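Local structure of PvdO (Pseudomonas aeruginosa, 5HHA) at residues H184-S198 and F203-V217. The protein binds calcium and probably acts in the periplasm in chromophore maturation, with a fold of the formylglycine-generating enzyme family. Numbering follows the deposited sequence.
Sequences HANTYGASDGYNFTS and FPPNAFGVYDMHGNV. With CA (calcium ion), chain C.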
ATOM      1  N   HIS A 184     -14.069   4.788   7.627  1.00 11.45           N
ATOM      2  CA  HIS A 184     -13.364   3.747   6.904  1.00 10.35           C
ATOM      3  C   HIS A 184     -11.890   3.975   6.640  1.00  8.93           C
ATOM      4  O   HIS A 184     -11.228   3.057   6.209  1.00 10.44           O
ATOM      5  CB  HIS A 184     -14.090   3.461   5.590  1.00 11.54           C
ATOM      6  CG  HIS A 184     -15.432   2.851   5.796  1.00 11.62           C
ATOM      7  ND1 HIS A 184     -15.644   1.493   5.962  1.00 15.80           N
ATOM      8  CD2 HIS A 184     -16.632   3.446   5.952  1.00 11.63           C
ATOM      9  CE1 HIS A 184     -16.928   1.287   6.191  1.00 12.86           C
ATOM     10  NE2 HIS A 184     -17.548   2.450   6.185  1.00 16.15           N
ATOM     11  N   ALA A 185     -11.375   5.175   6.868  1.00  9.54           N
ATOM     12  CA  ALA A 185      -9.983   5.430   6.547  1.00  8.90           C
ATOM     13  C   ALA A 185      -9.428   6.587   7.313  1.00  8.85           C
ATOM     14  O   ALA A 185     -10.124   7.521   7.650  1.00  8.91           O
ATOM     15  CB  ALA A 185      -9.852   5.711   5.052  1.00  9.11           C
ATOM     16  N   ASN A 186      -8.122   6.541   7.536  1.00  8.83           N
ATOM     17  CA  ASN A 186      -7.393   7.599   8.210  1.00  8.42           C
ATOM     18  C   ASN A 186      -6.757   8.577   7.232  1.00  7.96           C
ATOM     19  O   ASN A 186      -5.828   8.215   6.509  1.00  8.37           O
ATOM     20  CB  ASN A 186      -6.312   6.982   9.116  1.00  9.06           C
ATOM     21  CG  ASN A 186      -5.528   8.011   9.896  1.00  8.83           C
ATOM     22  OD1 ASN A 186      -5.935   9.151  10.032  1.00  9.39           O
ATOM     23  ND2 ASN A 186      -4.429   7.587  10.490  1.00 10.14           N
ATOM     24  N   THR A 187      -7.316   9.778   7.158  1.00  7.83           N
ATOM     25  CA  THR A 187      -6.831  10.815   6.258  1.00  7.55           C
ATOM     26  C   THR A 187      -6.646  12.082   7.065  1.00  8.46           C
ATOM     27  O   THR A 187      -6.679  12.023   8.298  1.00  9.00           O
ATOM     28  CB  THR A 187      -7.741  11.040   5.033  1.00  8.56           C
ATOM     29  OG1 THR A 187      -8.982  11.645   5.425  1.00  8.57           O
ATOM     30  CG2 THR A 187      -7.968   9.724   4.323  1.00  8.94           C
ATOM     31  N   TYR A 188      -6.393  13.216   6.429  1.00  7.84           N
ATOM     32  CA  TYR A 188      -6.046  14.448   7.137  1.00  9.29           C
ATOM     33  C   TYR A 188      -6.996  14.765   8.278  1.00  7.70           C
ATOM     34  O   TYR A 188      -8.203  14.742   8.139  1.00  8.65           O
ATOM     35  CB  TYR A 188      -6.056  15.641   6.158  1.00  8.63           C
ATOM     36  CG  TYR A 188      -5.899  16.951   6.879  1.00  8.36           C
ATOM     37  CD1 TYR A 188      -4.675  17.322   7.405  1.00 10.60           C
ATOM     38  CD2 TYR A 188      -6.996  17.791   7.108  1.00  9.65           C
ATOM     39  CE1 TYR A 188      -4.540  18.497   8.130  1.00 12.12           C
ATOM     40  CE2 TYR A 188      -6.861  18.973   7.826  1.00 12.20           C
ATOM     41  CZ  TYR A 188      -5.645  19.307   8.320  1.00 11.33           C
ATOM     42  OH  TYR A 188      -5.542  20.490   9.034  1.00 14.64           O
ATOM     43  N   GLY A 189      -6.418  15.095   9.415  1.00  8.51           N
ATOM     44  CA  GLY A 189      -7.184  15.632  10.527  1.00 10.29           C
ATOM     45  C   GLY A 189      -7.748  14.583  11.450  1.00  9.20           C
ATOM     46  O   GLY A 189      -7.672  13.411  11.211  1.00 10.22           O
ATOM     47  N   ALA A 190      -8.374  15.075  12.504  1.00  9.94           N
ATOM     48  CA  ALA A 190      -8.753  14.262  13.648  1.00 10.41           C
ATOM     49  C   ALA A 190     -10.151  13.673  13.578  1.00 10.52           C
ATOM     50  O   ALA A 190     -10.541  12.944  14.516  1.00 11.97           O
ATOM     51  CB  ALA A 190      -8.619  15.118  14.921  1.00 14.79           C
ATOM     52  N   SER A 191     -10.923  13.916  12.512  1.00 10.81           N
ATOM     53  CA  SER A 191     -12.292  13.434  12.492  1.00 11.47           C
ATOM     54  C   SER A 191     -12.382  11.914  12.514  1.00 11.66           C
ATOM     55  O   SER A 191     -13.423  11.372  12.876  1.00 13.88           O
ATOM     56  CB  SER A 191     -13.091  13.983  11.305  1.00 13.42           C
ATOM     57  OG  SER A 191     -12.603  13.473  10.075  1.00 15.04           O
ATOM     58  N   ASP A 192     -11.311  11.237  12.089  1.00 10.23           N
ATOM     59  CA  ASP A 192     -11.204   9.781  12.117  1.00 10.25           C
ATOM     60  C   ASP A 192     -10.545   9.210  13.380  1.00  9.17           C
ATOM     61  O   ASP A 192     -10.404   7.993  13.457  1.00 10.08           O
ATOM     62  CB  ASP A 192     -10.439   9.295  10.887  1.00 10.39           C
ATOM     63  CG  ASP A 192      -9.121   9.988  10.735  1.00  9.49           C
ATOM     64  OD1 ASP A 192      -8.400  10.163  11.751  1.00  9.28           O
ATOM     65  OD2 ASP A 192      -8.789  10.414   9.605  1.00  8.83           O
ATOM     66  N   GLY A 193     -10.197  10.082  14.325  1.00  9.75           N
ATOM     67  CA  GLY A 193      -9.576   9.666  15.560  1.00 10.08           C
ATOM     68  C   GLY A 193      -8.078   9.853  15.666  1.00  9.66           C
ATOM     69  O   GLY A 193      -7.528   9.688  16.782  1.00 10.19           O
ATOM     70  N   TYR A 194      -7.387  10.175  14.568  1.00  9.48           N
ATOM     71  CA  TYR A 194      -5.914  10.139  14.565  1.00  9.48           C
ATOM     72  C   TYR A 194      -5.341  11.329  13.830  1.00  9.62           C
ATOM     73  O   TYR A 194      -5.747  11.612  12.699  1.00  9.49           O
ATOM     74  CB  TYR A 194      -5.418   8.835  13.912  1.00  9.35           C
ATOM     75  CG  TYR A 194      -6.083   7.608  14.472  1.00  9.11           C
ATOM     76  CD1 TYR A 194      -7.272   7.150  13.962  1.00  8.71           C
ATOM     77  CD2 TYR A 194      -5.543   6.926  15.570  1.00  8.95           C
ATOM     78  CE1 TYR A 194      -7.895   6.072  14.482  1.00  9.88           C
ATOM     79  CE2 TYR A 194      -6.168   5.836  16.094  1.00  9.50           C
ATOM     80  CZ  TYR A 194      -7.349   5.410  15.561  1.00 10.16           C
ATOM     81  OH  TYR A 194      -7.971   4.311  16.140  1.00 11.51           O
ATOM     82  N   ASN A 195      -4.378  12.016  14.413  1.00  8.64           N
ATOM     83  CA  ASN A 195      -3.667  13.065  13.710  1.00 10.59           C
ATOM     84  C   ASN A 195      -2.615  12.516  12.772  1.00 10.18           C
ATOM     85  O   ASN A 195      -2.457  13.036  11.680  1.00 11.60           O
ATOM     86  CB  ASN A 195      -2.967  14.021  14.671  1.00 10.82           C
ATOM     87  CG  ASN A 195      -3.919  14.695  15.632  1.00 12.21           C
ATOM     88  OD1 ASN A 195      -3.648  14.778  16.870  1.00 15.54           O
ATOM     89  ND2 ASN A 195      -5.015  15.199  15.112  1.00 11.17           N
ATOM     90  N   PHE A 196      -1.859  11.531  13.232  1.00  9.70           N
ATOM     91  CA  PHE A 196      -0.863  10.858  12.417  1.00 10.01           C
ATOM     92  C   PHE A 196      -1.397   9.482  12.042  1.00  9.56           C
ATOM     93  O   PHE A 196      -2.593   9.340  11.822  1.00  9.62           O
ATOM     94  CB  PHE A 196       0.484  10.837  13.147  1.00 12.56           C
ATOM     95  CG  PHE A 196       0.924  12.203  13.565  1.00 13.81           C
ATOM     96  CD1 PHE A 196       1.512  13.054  12.664  1.00 13.94           C
ATOM     97  CD2 PHE A 196       0.673  12.657  14.849  1.00 14.23           C
ATOM     98  CE1 PHE A 196       1.900  14.331  13.042  1.00 19.04           C
ATOM     99  CE2 PHE A 196       1.060  13.939  15.244  1.00 15.51           C
ATOM    100  CZ  PHE A 196       1.663  14.764  14.343  1.00 16.74           C
ATOM    101  N   THR A 197      -0.542   8.467  11.910  1.00  9.10           N
ATOM    102  CA  THR A 197      -1.039   7.138  11.531  1.00  8.76           C
ATOM    103  C   THR A 197      -1.818   6.493  12.679  1.00  8.57           C
ATOM    104  O   THR A 197      -1.688   6.899  13.859  1.00  9.87           O
ATOM    105  CB  THR A 197       0.088   6.221  11.072  1.00  9.00           C
ATOM    106  OG1 THR A 197       1.059   6.156  12.124  1.00  9.04           O
ATOM    107  CG2 THR A 197       0.742   6.736   9.803  1.00  9.65           C
ATOM    108  N   SER A 198      -2.606   5.492  12.339  1.00  8.34           N
ATOM    109  CA  SER A 198      -3.396   4.708  13.257  1.00  8.49           C
ATOM    110  C   SER A 198      -2.862   3.286  13.259  1.00  9.32           C
ATOM    111  O   SER A 198      -2.253   2.823  12.304  1.00  8.71           O
ATOM    112  CB  SER A 198      -4.860   4.703  12.785  1.00  8.85           C
ATOM    113  OG  SER A 198      -4.948   4.484  11.362  1.00  9.01           O
ATOM    114  N   PHE A 203     -10.071   0.408  11.133  1.00 10.56           N
ATOM    115  CA  PHE A 203     -11.316   0.656  10.395  1.00  9.88           C
ATOM    116  C   PHE A 203     -11.715  -0.670   9.749  1.00 10.38           C
ATOM    117  O   PHE A 203     -10.914  -1.608   9.699  1.00 10.49           O
ATOM    118  CB  PHE A 203     -11.102   1.748   9.324  1.00 10.65           C
ATOM    119  CG  PHE A 203     -10.523   3.012   9.883  1.00  9.39           C
ATOM    120  CD1 PHE A 203      -9.161   3.199   9.968  1.00  8.71           C
ATOM    121  CD2 PHE A 203     -11.344   4.000  10.405  1.00 11.70           C
ATOM    122  CE1 PHE A 203      -8.635   4.353  10.563  1.00 10.45           C
ATOM    123  CE2 PHE A 203     -10.828   5.131  10.966  1.00 10.66           C
ATOM    124  CZ  PHE A 203      -9.474   5.311  11.060  1.00  9.33           C
ATOM    125  N   PRO A 204     -12.935  -0.775   9.214  1.00  9.94           N
ATOM    126  CA  PRO A 204     -13.366  -2.065   8.677  1.00 11.18           C
ATOM    127  C   PRO A 204     -12.600  -2.479   7.446  1.00 10.73           C
ATOM    128  O   PRO A 204     -12.066  -1.613   6.716  1.00 11.54           O
ATOM    129  CB  PRO A 204     -14.837  -1.819   8.311  1.00 12.17           C
ATOM    130  CG  PRO A 204     -15.273  -0.726   9.251  1.00 12.36           C
ATOM    131  CD  PRO A 204     -14.062   0.165   9.354  1.00 11.84           C
ATOM    132  N   PRO A 205     -12.532  -3.778   7.184  1.00 10.75           N
ATOM    133  CA  PRO A 205     -11.859  -4.259   5.987  1.00 11.49           C
ATOM    134  C   PRO A 205     -12.770  -4.158   4.780  1.00 11.48           C
ATOM    135  O   PRO A 205     -13.993  -3.975   4.938  1.00 12.35           O
ATOM    136  CB  PRO A 205     -11.576  -5.717   6.323  1.00 13.29           C
ATOM    137  CG  PRO A 205     -12.737  -6.107   7.171  1.00 13.94           C
ATOM    138  CD  PRO A 205     -13.072  -4.888   7.998  1.00 11.88           C
ATOM    139  N   ASN A 206     -12.201  -4.279   3.591  1.00 10.31           N
ATOM    140  CA  ASN A 206     -13.014  -4.411   2.398  1.00 10.48           C
ATOM    141  C   ASN A 206     -13.394  -5.877   2.173  1.00 10.16           C
ATOM    142  O   ASN A 206     -13.110  -6.742   3.014  1.00 11.68           O
ATOM    143  CB  ASN A 206     -12.329  -3.768   1.186  1.00 10.40           C
ATOM    144  CG  ASN A 206     -11.082  -4.506   0.735  1.00  9.75           C
ATOM    145  OD1 ASN A 206     -10.839  -5.666   1.068  1.00  9.45           O
ATOM    146  ND2 ASN A 206     -10.283  -3.819  -0.081  1.00  9.48           N
ATOM    147  N   ALA A 207     -14.049  -6.160   1.053  1.00  9.81           N
ATOM    148  CA  ALA A 207     -14.629  -7.489   0.803  1.00 10.70           C
ATOM    149  C   ALA A 207     -13.585  -8.560   0.581  1.00 11.48           C
ATOM    150  O   ALA A 207     -13.903  -9.753   0.601  1.00 14.26           O
ATOM    151  CB  ALA A 207     -15.601  -7.442  -0.399  1.00 13.11           C
ATOM    152  N   PHE A 208     -12.347  -8.161   0.332  1.00 10.80           N
ATOM    153  CA  PHE A 208     -11.240  -9.106   0.179  1.00  9.74           C
ATOM    154  C   PHE A 208     -10.574  -9.372   1.530  1.00 10.33           C
ATOM    155  O   PHE A 208      -9.627 -10.147   1.596  1.00 11.99           O
ATOM    156  CB  PHE A 208     -10.184  -8.588  -0.793  1.00  9.55           C
ATOM    157  CG  PHE A 208     -10.489  -8.798  -2.265  1.00 10.47           C
ATOM    158  CD1 PHE A 208     -11.626  -9.456  -2.738  1.00 12.21           C
ATOM    159  CD2 PHE A 208      -9.564  -8.347  -3.182  1.00 10.82           C
ATOM    160  CE1 PHE A 208     -11.802  -9.622  -4.121  1.00 12.78           C
ATOM    161  CE2 PHE A 208      -9.746  -8.499  -4.534  1.00 11.89           C
ATOM    162  CZ  PHE A 208     -10.857  -9.139  -5.007  1.00 13.39           C
ATOM    163  N   GLY A 209     -11.040  -8.748   2.595  1.00 10.22           N
ATOM    164  CA  GLY A 209     -10.383  -8.919   3.874  1.00 10.38           C
ATOM    165  C   GLY A 209      -9.150  -8.044   4.055  1.00 10.13           C
ATOM    166  O   GLY A 209      -8.316  -8.298   4.928  1.00 11.14           O
ATOM    167  N   VAL A 210      -9.041  -6.978   3.266  1.00 10.11           N
ATOM    168  CA  VAL A 210      -7.858  -6.112   3.308  1.00  8.61           C
ATOM    169  C   VAL A 210      -8.204  -4.821   4.044  1.00  9.23           C
ATOM    170  O   VAL A 210      -9.294  -4.270   3.871  1.00  9.40           O
ATOM    171  CB  VAL A 210      -7.402  -5.788   1.889  1.00  9.25           C
ATOM    172  CG1 VAL A 210      -6.115  -4.981   1.929  1.00 10.05           C
ATOM    173  CG2 VAL A 210      -7.162  -7.054   1.105  1.00 11.32           C
ATOM    174  N   TYR A 211      -7.267  -4.305   4.848  1.00  8.77           N
ATOM    175  CA  TYR A 211      -7.462  -3.102   5.662  1.00  9.36           C
ATOM    176  C   TYR A 211      -6.550  -1.965   5.200  1.00  8.08           C
ATOM    177  O   TYR A 211      -5.450  -2.197   4.681  1.00  8.85           O
ATOM    178  CB  TYR A 211      -7.094  -3.380   7.119  1.00  8.89           C
ATOM    179  CG  TYR A 211      -7.991  -4.376   7.817  1.00  9.03           C
ATOM    180  CD1 TYR A 211      -7.787  -5.750   7.691  1.00 10.57           C
ATOM    181  CD2 TYR A 211      -9.005  -3.931   8.648  1.00  9.94           C
ATOM    182  CE1 TYR A 211      -8.593  -6.648   8.343  1.00 12.28           C
ATOM    183  CE2 TYR A 211      -9.809  -4.839   9.333  1.00 11.52           C
ATOM    184  CZ  TYR A 211      -9.580  -6.176   9.162  1.00 11.75           C
ATOM    185  OH  TYR A 211     -10.398  -7.095   9.831  1.00 17.44           O
ATOM    186  N   ASP A 212      -7.015  -0.743   5.416  1.00  8.40           N
ATOM    187  CA  ASP A 212      -6.235   0.488   5.232  1.00  7.61           C
ATOM    188  C   ASP A 212      -5.824   0.762   3.789  1.00  7.97           C
ATOM    189  O   ASP A 212      -4.861   1.497   3.569  1.00  8.15           O
ATOM    190  CB  ASP A 212      -5.019   0.532   6.169  1.00  8.73           C
ATOM    191  CG  ASP A 212      -5.408   0.610   7.631  1.00  8.60           C
ATOM    192  OD1 ASP A 212      -6.212   1.502   8.002  1.00  8.74           O
ATOM    193  OD2 ASP A 212      -4.923  -0.228   8.434  1.00  9.61           O
ATOM    194  N   MET A 213      -6.553   0.229   2.818  1.00  8.18           N
ATOM    195  CA  MET A 213      -6.214   0.517   1.436  1.00  8.03           C
ATOM    196  C   MET A 213      -6.548   1.956   1.035  1.00  7.18           C
ATOM    197  O   MET A 213      -6.130   2.407  -0.031  1.00  8.13           O
ATOM    198  CB  MET A 213      -6.901  -0.472   0.503  1.00  8.91           C
ATOM    199  CG  MET A 213      -6.180  -1.814   0.406  1.00  8.80           C
ATOM    200  SD  MET A 213      -4.706  -1.662  -0.628  1.00  9.23           S
ATOM    201  CE  MET A 213      -4.250  -3.357  -0.862  1.00  9.76           C
ATOM    202  N   HIS A 214      -7.294   2.684   1.855  1.00  7.64           N
ATOM    203  CA  HIS A 214      -7.752   4.034   1.511  1.00  8.07           C
ATOM    204  C   HIS A 214      -7.271   5.111   2.439  1.00  8.07           C
ATOM    205  O   HIS A 214      -7.756   6.235   2.403  1.00  7.95           O
ATOM    206  CB  HIS A 214      -9.262   4.029   1.301  1.00  8.51           C
ATOM    207  CG  HIS A 214      -9.661   2.994   0.301  1.00  8.10           C
ATOM    208  ND1 HIS A 214      -9.805   3.201  -1.058  1.00 11.11           N
ATOM    209  CD2 HIS A 214      -9.827   1.679   0.496  1.00  6.42           C
ATOM    210  CE1 HIS A 214     -10.057   2.041  -1.647  1.00  6.08           C
ATOM    211  NE2 HIS A 214     -10.096   1.107  -0.710  1.00 12.04           N
ATOM    212  N   GLY A 215      -6.271   4.800   3.257  1.00  7.38           N
ATOM    213  CA  GLY A 215      -5.660   5.824   4.086  1.00  9.23           C
ATOM    214  C   GLY A 215      -4.450   5.296   4.838  1.00  6.88           C
ATOM    215  O   GLY A 215      -3.860   4.255   4.496  1.00  7.51           O
ATOM    216  N   ASN A 216      -4.095   6.036   5.877  1.00  7.45           N
ATOM    217  CA  ASN A 216      -3.010   5.710   6.797  1.00  8.17           C
ATOM    218  C   ASN A 216      -1.656   6.120   6.215  1.00  7.11           C
ATOM    219  O   ASN A 216      -1.094   7.131   6.631  1.00  7.69           O
ATOM    220  CB  ASN A 216      -3.085   4.265   7.324  1.00  8.57           C
ATOM    221  CG  ASN A 216      -2.726   4.166   8.798  1.00  7.86           C
ATOM    222  OD1 ASN A 216      -2.546   5.174   9.463  1.00  8.66           O
ATOM    223  ND2 ASN A 216      -2.645   2.938   9.311  1.00  8.78           N
ATOM    224  N   VAL A 217      -1.126   5.359   5.248  1.00  7.13           N
ATOM    225  CA  VAL A 217       0.101   5.719   4.562  1.00  7.33           C
ATOM    226  C   VAL A 217       0.003   5.377   3.089  1.00  6.90           C
ATOM    227  O   VAL A 217      -0.703   4.445   2.697  1.00  7.26           O
ATOM    228  CB  VAL A 217       1.343   4.954   5.146  1.00  7.77           C
ATOM    229  CG1 VAL A 217       1.660   5.417   6.546  1.00  8.74           C
ATOM    230  CG2 VAL A 217       1.159   3.454   5.151  1.00  8.35           C
TER
HETATM  231 CA    CA C 301      -6.666  11.357  10.543  1.00  8.33          CA
HETATM  232  O   HOH W   1      -9.000   2.232   4.748  1.00 15.35           O
HETATM  233  O   HOH W   2     -12.871   0.729   5.876  1.00 19.90           O
HETATM  234  O   HOH W   3      -6.904   3.892   6.620  1.00  9.75           O
HETATM  235  O   HOH W   4      -4.468  12.120  10.096  1.00 10.57           O
HETATM  236  O   HOH W   5      -5.870   1.967  10.722  1.00  8.96           O
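Phe203 lays its ring against the backbone of His184 to Asn186, the largest burial in this contact. Ala185 N stands 3.7 Å above one ring face, offset toward the rim, while Ser198 OG lies in the ring plane at the edge. With CG anti to the carbonyl carbon (chi1 -54°), the ring extends toward the calcium loop, where CZ meets Asp192 O at 3.7 Å and Tyr194 CE1 at 3.8 Å.

Asn216 supplies most of the polar grip. Its backbone N gives a nearly straight bond to Asn186 O (2.9 Å, 168°), and its side-chain amide pairs with the backbone of Ser198: OD1 accepts from Ser198 N in the carbonyl plane, on a lone pair, and ND2 donates to Ser198 O at 3.0 Å. Asn216 OD1 also accepts from Asn186 ND2, 3.2 Å away and above the carbonyl plane. Asn186 ND2 also donates to Phe196 O, which fixes the rotation of the Asn186 amide and leaves Asn186 OD1 turned to the calcium ion, 2.4 Å away; Asn216 is thus a second-shell residue of this site, completed by Thr187, Gly189, Asp192, Tyr194 and a water.

His184 ND1 packs 4.0 Å from Pro204 CD, and one water joins His184 ND1 and O to Pro204 O.

Both segments belong to the long loop region between helix 154-162 and strand 218-221; Phe171 stacks on His184, and Val210 and Met213 reach strand 77-80.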